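Local coordinates for protein alpha-1,2-Mannosidase (Trichoderma reesei, PDB 1HCU) that trims alpha-1,2-linked mannoses from high-mannose N-glycans, removing up to four in succession and probably depending on calcium, at residues L398-R403 and F481-E486; A461-I464 and D470-V473; G314-G319 and I333-S338. One frame throughout, in Å; residues are numbered along the deposited sequence.

Contact 1 of 3, residues L398-R403 and F481-E486; sequences LYYAYR and FVFNTE. With CA (calcium ion), chain H.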
loop_
_atom_site.group_PDB
_atom_site.type_symbol
_atom_site.label_atom_id
_atom_site.label_comp_id
_atom_site.label_asym_id
_atom_site.label_seq_id
_atom_site.Cartn_x
_atom_site.Cartn_y
_atom_site.Cartn_z
ATOM N N LEU A 398 5.133 6.073 9.742
ATOM C CA LEU A 398 5.532 6.230 11.127
ATOM C C LEU A 398 6.252 4.958 11.561
ATOM O O LEU A 398 7.264 5.012 12.263
ATOM C CB LEU A 398 4.310 6.467 12.014
ATOM C CG LEU A 398 3.605 7.811 11.794
ATOM C CD1 LEU A 398 2.272 7.813 12.535
ATOM C CD2 LEU A 398 4.503 8.948 12.275
ATOM N N TYR A 399 5.733 3.812 11.134
ATOM C CA TYR A 399 6.350 2.543 11.479
ATOM C C TYR A 399 7.808 2.504 11.010
ATOM O O TYR A 399 8.702 2.211 11.805
ATOM C CB TYR A 399 5.545 1.382 10.881
ATOM C CG TYR A 399 6.258 0.053 10.933
ATOM C CD1 TYR A 399 6.793 -0.510 9.775
ATOM C CD2 TYR A 399 6.437 -0.626 12.138
ATOM C CE1 TYR A 399 7.488 -1.708 9.815
ATOM C CE2 TYR A 399 7.137 -1.831 12.189
ATOM C CZ TYR A 399 7.660 -2.364 11.025
ATOM O OH TYR A 399 8.377 -3.542 11.057
ATOM N N TYR A 400 8.055 2.812 9.735
ATOM C CA TYR A 400 9.427 2.812 9.222
ATOM C C TYR A 400 10.319 3.788 9.992
ATOM O O TYR A 400 11.482 3.470 10.287
ATOM C CB TYR A 400 9.476 3.183 7.738
ATOM C CG TYR A 400 9.141 2.056 6.786
ATOM C CD1 TYR A 400 7.827 1.835 6.373
ATOM C CD2 TYR A 400 10.146 1.219 6.278
ATOM C CE1 TYR A 400 7.517 0.817 5.478
ATOM C CE2 TYR A 400 9.846 0.192 5.380
ATOM C CZ TYR A 400 8.525 0.002 4.983
ATOM O OH TYR A 400 8.211 -0.976 4.073
ATOM N N ALA A 401 9.779 4.971 10.303
ATOM C CA ALA A 401 10.526 5.992 11.040
ATOM C C ALA A 401 11.030 5.428 12.373
ATOM O O ALA A 401 12.191 5.642 12.754
ATOM C CB ALA A 401 9.652 7.220 11.279
ATOM N N TYR A 402 10.168 4.686 13.062
ATOM C CA TYR A 402 10.536 4.077 14.336
ATOM C C TYR A 402 11.581 2.967 14.150
ATOM O O TYR A 402 12.571 2.916 14.875
ATOM C CB TYR A 402 9.293 3.512 15.051
ATOM C CG TYR A 402 9.643 2.771 16.319
ATOM C CD1 TYR A 402 9.644 1.378 16.363
ATOM C CD2 TYR A 402 10.092 3.464 17.447
ATOM C CE1 TYR A 402 10.092 0.694 17.484
ATOM C CE2 TYR A 402 10.543 2.788 18.575
ATOM C CZ TYR A 402 10.547 1.405 18.585
ATOM O OH TYR A 402 11.046 0.735 19.675
ATOM N N ARG A 403 11.363 2.085 13.176
ATOM C CA ARG A 403 12.300 0.986 12.918
ATOM C C ARG A 403 13.697 1.464 12.556
ATOM O O ARG A 403 14.674 0.753 12.794
ATOM C CB ARG A 403 11.787 0.075 11.793
ATOM C CG ARG A 403 10.470 -0.640 12.087
ATOM C CD ARG A 403 10.559 -1.503 13.337
ATOM N NE ARG A 403 11.769 -2.312 13.322
ATOM C CZ ARG A 403 12.182 -3.074 14.331
ATOM N NH1 ARG A 403 11.482 -3.150 15.453
ATOM N NH2 ARG A 403 13.316 -3.746 14.221
ATOM N N PHE A 481 12.658 -10.316 4.952
ATOM C CA PHE A 481 11.313 -10.148 4.393
ATOM C C PHE A 481 11.128 -8.797 3.700
ATOM O O PHE A 481 11.896 -7.860 3.924
ATOM C CB PHE A 481 10.239 -10.322 5.479
ATOM C CG PHE A 481 9.959 -11.762 5.835
ATOM C CD1 PHE A 481 10.822 -12.472 6.662
ATOM C CD2 PHE A 481 8.854 -12.422 5.295
ATOM C CE1 PHE A 481 10.596 -13.820 6.946
ATOM C CE2 PHE A 481 8.619 -13.771 5.573
ATOM C CZ PHE A 481 9.494 -14.469 6.400
ATOM N N VAL A 482 10.118 -8.706 2.841
ATOM C CA VAL A 482 9.833 -7.471 2.124
ATOM C C VAL A 482 8.334 -7.297 2.009
ATOM O O VAL A 482 7.641 -8.190 1.522
ATOM C CB VAL A 482 10.395 -7.490 0.685
ATOM C CG1 VAL A 482 10.297 -6.090 0.074
ATOM C CG2 VAL A 482 11.823 -7.976 0.688
ATOM N N PHE A 483 7.833 -6.143 2.443
ATOM C CA PHE A 483 6.401 -5.879 2.372
ATOM C C PHE A 483 5.975 -5.460 0.964
ATOM O O PHE A 483 6.598 -4.587 0.340
ATOM C CB PHE A 483 5.990 -4.780 3.355
ATOM C CG PHE A 483 6.072 -5.180 4.807
ATOM C CD1 PHE A 483 7.175 -4.829 5.578
ATOM C CD2 PHE A 483 5.026 -5.870 5.415
ATOM C CE1 PHE A 483 7.235 -5.156 6.944
ATOM C CE2 PHE A 483 5.076 -6.200 6.773
ATOM C CZ PHE A 483 6.183 -5.841 7.537
ATOM N N ASN A 484 4.916 -6.097 0.464
ATOM C CA ASN A 484 4.393 -5.763 -0.848
ATOM C C ASN A 484 3.560 -4.510 -0.590
ATOM O O ASN A 484 3.468 -4.058 0.549
ATOM C CB ASN A 484 3.553 -6.926 -1.417
ATOM C CG ASN A 484 2.064 -6.799 -1.125
ATOM O OD1 ASN A 484 1.651 -6.432 -0.026
ATOM N ND2 ASN A 484 1.252 -7.127 -2.117
ATOM N N THR A 485 2.954 -3.945 -1.620
ATOM C CA THR A 485 2.190 -2.718 -1.429
ATOM C C THR A 485 0.956 -2.837 -0.526
ATOM O O THR A 485 0.453 -1.836 -0.038
ATOM C CB THR A 485 1.791 -2.127 -2.793
ATOM O OG1 THR A 485 1.894 -0.706 -2.728
ATOM C CG2 THR A 485 0.373 -2.515 -3.170
ATOM N N GLU A 486 0.474 -4.055 -0.295
ATOM C CA GLU A 486 -0.706 -4.254 0.549
ATOM C C GLU A 486 -0.264 -4.833 1.897
ATOM O O GLU A 486 -0.975 -5.619 2.525
ATOM C CB GLU A 486 -1.697 -5.208 -0.140
ATOM C CG GLU A 486 -3.084 -5.270 0.492
ATOM C CD GLU A 486 -3.993 -4.117 0.064
ATOM O OE1 GLU A 486 -3.510 -3.173 -0.597
ATOM O OE2 GLU A 486 -5.200 -4.162 0.398
HETATM CA CA CA H . 0.405 0.775 -0.780
HETATM O O HOH W 1 9.480 -3.737 3.046
HETATM O O HOH W 2 -1.287 0.267 -3.013
HETATM O O HOH W 3 -1.528 2.697 -1.313
HETATM O O HOH W 4 1.968 2.806 -1.708
HETATM O O HOH W 5 -0.170 1.295 1.873
#
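The ring of F483 is met obliquely by two tyrosines of helix 393-405, with CE1 of Y399 4.5 Å from CE1 of F483 and OH of Y400 4.3 Å from CD1 of F483, while a water lies in the ring plane at its edge. The Y399 ring carries the aliphatic part of R403 on one face, where CG of R403 stands 3.4 Å above the plane and toward the rim. This overlap follows from the Y399 torsion: CG is anti to the backbone N (chi1 168°), which places the ring beside the side chain one helical turn on.

Polar contact between the segments is indirect. The water accepts from N of F483 at 3.0 Å and also bonds OH of Y400, bridging helix and strand. Beyond F483 the chain turns sharply: OD1 of N484 accepts from N of E486 in an Asx turn, with the donor well above the carbonyl plane. Within this turn T485 gives the calcium ion two ligands, O at 2.7 Å and OG1 at 2.9 Å, and four waters bind the ion as well. OG1 of T485 is also hydrogen-bonded to OE2 of E249, which as a second-shell residue probably helps to position this ligand. The chemistry divides by position: the strand meets the helix through light aromatic packing and a bridging water, whereas the metal, bound by a single residue, holds waters that sugar hydroxyls can probably displace, as in family 47 relatives.

Contact 2 of 3, residues A461-I464 and D470-V473; sequences AYLI and DVQV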
loop_
_atom_site.group_PDB
_atom_site.type_symbol
_atom_site.label_atom_id
_atom_site.label_comp_id
_atom_site.label_asym_id
_atom_site.label_seq_id
_atom_site.Cartn_x
_atom_site.Cartn_y
_atom_site.Cartn_z
ATOM N N ALA A 461 0.252 -0.818 12.633
ATOM C CA ALA A 461 -0.012 -0.319 13.977
ATOM C C ALA A 461 0.467 -1.328 15.027
ATOM O O ALA A 461 1.085 -0.963 16.029
ATOM C CB ALA A 461 -1.503 -0.043 14.153
ATOM N N TYR A 462 0.192 -2.601 14.775
ATOM C CA TYR A 462 0.593 -3.661 15.679
ATOM C C TYR A 462 2.112 -3.851 15.741
ATOM O O TYR A 462 2.700 -3.888 16.825
ATOM C CB TYR A 462 -0.050 -4.967 15.241
ATOM C CG TYR A 462 0.376 -6.138 16.074
ATOM C CD1 TYR A 462 -0.080 -6.282 17.379
ATOM C CD2 TYR A 462 1.255 -7.092 15.570
ATOM C CE1 TYR A 462 0.325 -7.340 18.166
ATOM C CE2 TYR A 462 1.670 -8.160 16.352
ATOM C CZ TYR A 462 1.196 -8.274 17.649
ATOM O OH TYR A 462 1.584 -9.325 18.434
ATOM N N LEU A 463 2.740 -3.972 14.574
ATOM C CA LEU A 463 4.177 -4.196 14.487
ATOM C C LEU A 463 5.025 -3.115 15.135
ATOM O O LEU A 463 6.130 -3.388 15.611
ATOM C CB LEU A 463 4.598 -4.370 13.018
ATOM C CG LEU A 463 4.051 -5.637 12.342
ATOM C CD1 LEU A 463 4.435 -5.657 10.857
ATOM C CD2 LEU A 463 4.602 -6.864 13.065
ATOM N N ILE A 464 4.523 -1.888 15.167
ATOM C CA ILE A 464 5.298 -0.825 15.775
ATOM C C ILE A 464 5.332 -0.950 17.315
ATOM O O ILE A 464 6.233 -0.409 17.962
ATOM C CB ILE A 464 4.775 0.564 15.316
ATOM C CG1 ILE A 464 5.852 1.621 15.572
ATOM C CG2 ILE A 464 3.469 0.898 16.005
ATOM C CD1 ILE A 464 5.548 2.971 14.950
ATOM N N ASP A 470 11.354 -11.641 12.335
ATOM C CA ASP A 470 11.973 -11.457 11.026
ATOM C C ASP A 470 11.157 -10.536 10.121
ATOM O O ASP A 470 11.673 -9.980 9.162
ATOM C CB ASP A 470 12.159 -12.810 10.335
ATOM C CG ASP A 470 13.261 -13.634 10.963
ATOM O OD1 ASP A 470 13.080 -14.120 12.103
ATOM O OD2 ASP A 470 14.316 -13.784 10.316
ATOM N N VAL A 471 9.878 -10.390 10.427
ATOM C CA VAL A 471 9.006 -9.548 9.634
ATOM C C VAL A 471 9.332 -8.069 9.836
ATOM O O VAL A 471 9.183 -7.273 8.917
ATOM C CB VAL A 471 7.533 -9.807 10.004
ATOM C CG1 VAL A 471 6.616 -8.965 9.134
ATOM C CG2 VAL A 471 7.221 -11.281 9.833
ATOM N N GLN A 472 9.786 -7.712 11.037
ATOM C CA GLN A 472 10.134 -6.328 11.358
ATOM C C GLN A 472 11.282 -5.854 10.460
ATOM O O GLN A 472 12.225 -6.602 10.203
ATOM C CB GLN A 472 10.569 -6.212 12.830
ATOM C CG GLN A 472 9.506 -6.575 13.887
ATOM C CD GLN A 472 8.578 -5.418 14.256
ATOM O OE1 GLN A 472 7.746 -5.545 15.159
ATOM N NE2 GLN A 472 8.719 -4.293 13.568
ATOM N N VAL A 473 11.215 -4.617 9.980
ATOM C CA VAL A 473 12.293 -4.126 9.134
ATOM C C VAL A 473 13.526 -3.777 9.988
ATOM O O VAL A 473 13.425 -3.046 10.975
ATOM C CB VAL A 473 11.842 -2.897 8.300
ATOM C CG1 VAL A 473 10.676 -3.279 7.392
ATOM C CG2 VAL A 473 11.424 -1.788 9.206
#
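The backbone oxygen of L463, near the C-terminal end of helix 451-465, faces the side-chain amide of Q472. As modelled, O of L463 lies 2.7 Å from OE1 of Q472 and 3.4 Å from NE2 of Q472; the amide is probably turned over, and with its two ends exchanged the shorter approach may be a hydrogen bond. Q472 reaches this carbonyl through a bend at its second torsion (chi2 -86°), and the two side chains run alongside one another, pointing opposite ways. One end of the amide, whichever atom it is, consequently lies against CB of L463 as well.

The two segments belong to the connection that carries the chain from its last helix to the closing β-hairpin of this family 47 glycosidase, strands 481-483 and 489-491. Only five residues separate them, so the chain folds back on the helix it has just left, a local return in which one polar side chain meets a carbonyl of the final turns. An alanine at Q472 would remove the amide altogether, and the carbonyl of L463 would probably lose its close polar neighbour while the leucine's CB was left less covered.

Beside the amide, one residue earlier in the chain, the contact is apolar. CD1 of L463 meets CG1 of V471 at 4.3 Å, and both side chains also touch F483 of the hairpin. L463 packs on Y399 of helix 393-405 too, and the phenol of that tyrosine is hydrogen-bonded to the backbone N of V473.

Contact 3 of 3, residues G314-G319 and I333-S338; sequences GNFILG and IKLASS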
loop_
_atom_site.group_PDB
_atom_site.type_symbol
_atom_site.label_atom_id
_atom_site.label_comp_id
_atom_site.label_asym_id
_atom_site.label_seq_id
_atom_site.Cartn_x
_atom_site.Cartn_y
_atom_site.Cartn_z
ATOM N N GLY A 314 8.081 6.218 4.411
ATOM C CA GLY A 314 8.621 4.902 4.672
ATOM C C GLY A 314 9.466 4.407 3.516
ATOM O O GLY A 314 10.471 3.720 3.729
ATOM N N ASN A 315 9.083 4.763 2.294
ATOM C CA ASN A 315 9.842 4.301 1.140
ATOM C C ASN A 315 11.251 4.894 1.092
ATOM O O ASN A 315 12.214 4.165 0.844
ATOM C CB ASN A 315 9.101 4.603 -0.165
ATOM C CG ASN A 315 9.568 3.721 -1.301
ATOM O OD1 ASN A 315 9.534 2.492 -1.194
ATOM N ND2 ASN A 315 10.005 4.330 -2.391
ATOM N N PHE A 316 11.374 6.204 1.326
ATOM C CA PHE A 316 12.686 6.850 1.325
ATOM C C PHE A 316 13.554 6.265 2.432
ATOM O O PHE A 316 14.761 6.074 2.256
ATOM C CB PHE A 316 12.560 8.369 1.523
ATOM C CG PHE A 316 12.417 9.135 0.235
ATOM C CD1 PHE A 316 11.184 9.231 -0.405
ATOM C CD2 PHE A 316 13.531 9.713 -0.363
ATOM C CE1 PHE A 316 11.066 9.891 -1.622
ATOM C CE2 PHE A 316 13.426 10.380 -1.586
ATOM C CZ PHE A 316 12.188 10.468 -2.218
ATOM N N ILE A 317 12.922 5.988 3.571
ATOM C CA ILE A 317 13.605 5.395 4.711
ATOM C C ILE A 317 14.108 4.022 4.298
ATOM O O ILE A 317 15.290 3.710 4.497
ATOM C CB ILE A 317 12.656 5.265 5.938
ATOM C CG1 ILE A 317 12.428 6.644 6.557
ATOM C CG2 ILE A 317 13.244 4.313 6.971
ATOM C CD1 ILE A 317 11.312 6.692 7.568
ATOM N N LEU A 318 13.230 3.210 3.705
ATOM C CA LEU A 318 13.635 1.877 3.262
ATOM C C LEU A 318 14.850 1.962 2.350
ATOM O O LEU A 318 15.821 1.217 2.520
ATOM C CB LEU A 318 12.503 1.179 2.522
ATOM C CG LEU A 318 12.857 -0.198 1.953
ATOM C CD1 LEU A 318 13.464 -1.092 3.039
ATOM C CD2 LEU A 318 11.605 -0.828 1.388
ATOM N N GLY A 319 14.785 2.878 1.385
ATOM C CA GLY A 319 15.882 3.078 0.454
ATOM C C GLY A 319 17.159 3.492 1.162
ATOM O O GLY A 319 18.240 3.063 0.786
ATOM N N ILE A 333 12.191 10.757 7.096
ATOM C CA ILE A 333 11.765 11.142 8.444
ATOM C C ILE A 333 10.966 12.448 8.388
ATOM O O ILE A 333 9.950 12.605 9.068
ATOM C CB ILE A 333 12.985 11.351 9.388
ATOM C CG1 ILE A 333 13.677 10.012 9.660
ATOM C CG2 ILE A 333 12.544 11.971 10.703
ATOM C CD1 ILE A 333 12.764 8.965 10.267
ATOM N N LYS A 334 11.435 13.379 7.566
ATOM C CA LYS A 334 10.784 14.672 7.405
ATOM C C LYS A 334 9.404 14.467 6.788
ATOM O O LYS A 334 8.433 15.120 7.167
ATOM C CB LYS A 334 11.644 15.580 6.512
ATOM C CG LYS A 334 11.026 16.931 6.174
ATOM C CD LYS A 334 10.647 17.692 7.437
ATOM C CE LYS A 334 9.811 18.923 7.135
ATOM N NZ LYS A 334 10.617 20.081 6.658
ATOM N N LEU A 335 9.324 13.537 5.847
ATOM C CA LEU A 335 8.074 13.242 5.163
ATOM C C LEU A 335 7.059 12.624 6.121
ATOM O O LEU A 335 5.898 13.033 6.165
ATOM C CB LEU A 335 8.343 12.290 3.998
ATOM C CG LEU A 335 8.026 12.740 2.568
ATOM C CD1 LEU A 335 8.408 14.198 2.346
ATOM C CD2 LEU A 335 8.769 11.821 1.602
ATOM N N ALA A 336 7.501 11.635 6.883
ATOM C CA ALA A 336 6.632 10.964 7.831
ATOM C C ALA A 336 6.076 11.987 8.820
ATOM O O ALA A 336 4.884 11.993 9.135
ATOM C CB ALA A 336 7.409 9.884 8.566
ATOM N N SER A 337 6.956 12.865 9.287
ATOM C CA SER A 337 6.605 13.906 10.237
ATOM C C SER A 337 5.639 14.928 9.655
ATOM O O SER A 337 4.649 15.298 10.293
ATOM C CB SER A 337 7.875 14.621 10.700
ATOM O OG SER A 337 7.563 15.724 11.521
ATOM N N SER A 338 5.922 15.387 8.442
ATOM C CA SER A 338 5.070 16.382 7.809
ATOM C C SER A 338 3.664 15.877 7.555
ATOM O O SER A 338 2.688 16.575 7.831
ATOM C CB SER A 338 5.698 16.858 6.499
ATOM O OG SER A 338 6.777 17.734 6.757
#
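An α-helical hairpin, made by helices 312-323 and 326-344 with a very short turn between them, is held here by two pairs of apolar side chains: I317 with I333, and F316 with L335. The isoleucines meet through their terminal methyls, CD1 of I317 lying 3.8 Å from CD1 of I333. I317 reaches across almost fully extended (chi2 168°), and the same CD1 also comes within 4.2 Å of the backbone N of I333. I333 behaves differently. Its CB points away from the facing helix, and it is the folded second torsion (chi2 -58°) that brings the δ-methyl back to the interface.

One position earlier on the first helix, and two later on the second, F316 and L335 cross obliquely. Here CD2 of L335 approaches CD1 of the F316 ring at 4.1 Å. The same ring meets the aromatic rings of F331 and W240, so the leucine is one part of a wider apolar surround. I317 also packs against Y400 and V404 of helix 393-405, making it common to two helix interfaces.

Short-linked helices running in roughly opposite senses and sealed by aliphatic and aromatic side chains are the building material of the (α/α)7 barrel, the fold of glycosyl hydrolase family 47.

All three contacts are buried, yet contact 1 lies deepest, its centre about 10 Å from that of the chain against about 15 Å for the other two. Helix 393-405 unites them. NE of R403 probably donates to O of V473, tying contact 1 to contact 2, while CB of A401 packs 3.7 Å from CD1 of I333, tying it to contact 3. Contacts 2 and 3 do not touch each other. Chemistry follows place: contact 3, between helices, is wholly apolar and has a partly exposed isoleucine; contact 2 adds an amide beside a helix-end carbonyl; contact 1, where the hairpin enters, brings in water and calcium.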